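Local coordinates for protein omega transaminase (PDB 5LHA) that probably transfers amino groups between amines and carbonyl compounds, using pyridoxal phosphate as cofactor and cycling through its pyridoxamine phosphate form, at residues A76-Q81 / H334-A339. Sequence-based numbering, arbitrary orientation.
Sequences AAIAAQ and HPTACA
Gln81 and Ala339, with Ala77, Ile78, Pro335 and Thr336, join two helices of a fold type I PLP-dependent class III aminotransferase. Helix 72-85 runs roughly antiparallel to the start of helix 335-350. The axes of the short segments come within 8.6 Å at an angle of 148°. Alanines face each other where the helices are close: the CA atoms of Ala77 and Ala339 are 6.0 Å apart. The Pro335 side chain lies about 12 Å from a bound pyridoxamine phosphate (PMP).

The segments meet by van der Waals contact, with no hydrogen bond across. Gln81 makes most of its contact through CB and CG. Its CB meets Ala339 CB at 3.7 Å. Its CG lies anti to the backbone N (chi1 -173°) and reaches Pro335 O at 3.6 Å. The chain then bends at chi2 (57°), and NE2 comes to 3.8 Å from Pro335 CB. One turn back, Ala77 CB rests on Ala339 O. Ile78 also touches Leu82 of the second subunit, so the helix pair borders a subunit interface.

The polar ends are satisfied outside the two segments. Gln81 NE2 bonds to Leu85 O and OE1 accepts from Arg98, which holds both ends of the amide. Thr336 OG1 bonds to Ala86 O. The helix 335-350 is thereby tied to the chain just after helix 72-85.

His334 is the N-cap of helix 335-350. Its ND1 accepts weak bonds from Thr336 N and Ala337 N, the latter at 3.4 Å. Its NE2 bonds to Gly298 O of the second subunit. Beside this subunit boundary, the Ile78 and Thr336 side chains cross at about a right angle, and Ile78 CG2 meets Thr336 CG2 at 3.6 Å.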
# COMPACT_ATOMS: atom_id res chain seq x y z
N ALA A 76 22.82 33.82 -25.22
CA ALA A 76 24.22 34.14 -24.95
C ALA A 76 24.70 33.54 -23.62
O ALA A 76 25.85 33.11 -23.51
CB ALA A 76 24.43 35.65 -24.96
N ALA A 77 23.84 33.55 -22.60
CA ALA A 77 24.21 32.94 -21.32
C ALA A 77 24.49 31.45 -21.47
O ALA A 77 25.46 30.94 -20.91
CB ALA A 77 23.10 33.17 -20.30
N ILE A 78 23.67 30.74 -22.25
CA ILE A 78 23.86 29.31 -22.42
C ILE A 78 25.18 29.03 -23.13
O ILE A 78 25.95 28.15 -22.73
CB ILE A 78 22.66 28.70 -23.19
CG1 ILE A 78 21.42 28.69 -22.30
CG2 ILE A 78 22.99 27.30 -23.64
CD1 ILE A 78 20.12 28.55 -23.07
N ALA A 79 25.45 29.78 -24.20
CA ALA A 79 26.70 29.62 -24.94
C ALA A 79 27.91 29.89 -24.05
O ALA A 79 28.91 29.16 -24.11
CB ALA A 79 26.70 30.56 -26.15
N ALA A 80 27.85 30.94 -23.23
CA ALA A 80 28.95 31.25 -22.32
C ALA A 80 29.25 30.08 -21.39
O ALA A 80 30.40 29.68 -21.24
CB ALA A 80 28.63 32.52 -21.52
N GLN A 81 28.22 29.51 -20.77
CA GLN A 81 28.45 28.45 -19.80
C GLN A 81 28.94 27.16 -20.47
O GLN A 81 29.73 26.42 -19.89
CB GLN A 81 27.19 28.17 -19.00
CG GLN A 81 27.43 27.20 -17.86
CD GLN A 81 28.52 27.68 -16.92
OE1 GLN A 81 28.56 28.84 -16.56
NE2 GLN A 81 29.40 26.76 -16.51
N HIS A 334 22.41 21.55 -12.84
CA HIS A 334 23.07 21.56 -14.14
C HIS A 334 23.61 22.95 -14.46
O HIS A 334 22.84 23.93 -14.45
CB HIS A 334 22.07 21.09 -15.21
CG HIS A 334 22.70 20.77 -16.53
ND1 HIS A 334 23.10 21.74 -17.42
CD2 HIS A 334 22.99 19.58 -17.11
CE1 HIS A 334 23.61 21.16 -18.50
NE2 HIS A 334 23.56 19.85 -18.33
N PRO A 335 24.91 23.09 -14.74
CA PRO A 335 25.48 24.43 -14.91
C PRO A 335 24.84 25.20 -16.04
O PRO A 335 24.57 26.40 -15.89
CB PRO A 335 26.97 24.16 -15.15
CG PRO A 335 27.22 22.80 -14.60
CD PRO A 335 25.94 22.04 -14.69
N THR A 336 24.60 24.56 -17.19
CA THR A 336 23.97 25.30 -18.27
C THR A 336 22.56 25.73 -17.88
O THR A 336 22.16 26.87 -18.12
CB THR A 336 23.96 24.46 -19.55
OG1 THR A 336 25.29 23.98 -19.80
CG2 THR A 336 23.51 25.31 -20.74
N ALA A 337 21.82 24.84 -17.21
CA ALA A 337 20.47 25.17 -16.77
C ALA A 337 20.47 26.35 -15.82
O ALA A 337 19.68 27.28 -15.96
CB ALA A 337 19.82 23.95 -16.10
N CYS A 338 21.38 26.35 -14.85
CA CYS A 338 21.44 27.45 -13.89
C CYS A 338 21.75 28.76 -14.60
O CYS A 338 21.05 29.77 -14.41
CB CYS A 338 22.50 27.14 -12.83
SG CYS A 338 22.08 25.73 -11.77
N ALA A 339 22.79 28.76 -15.45
CA ALA A 339 23.18 29.94 -16.21
C ALA A 339 22.00 30.55 -16.97
O ALA A 339 21.82 31.77 -16.96
CB ALA A 339 24.31 29.59 -17.19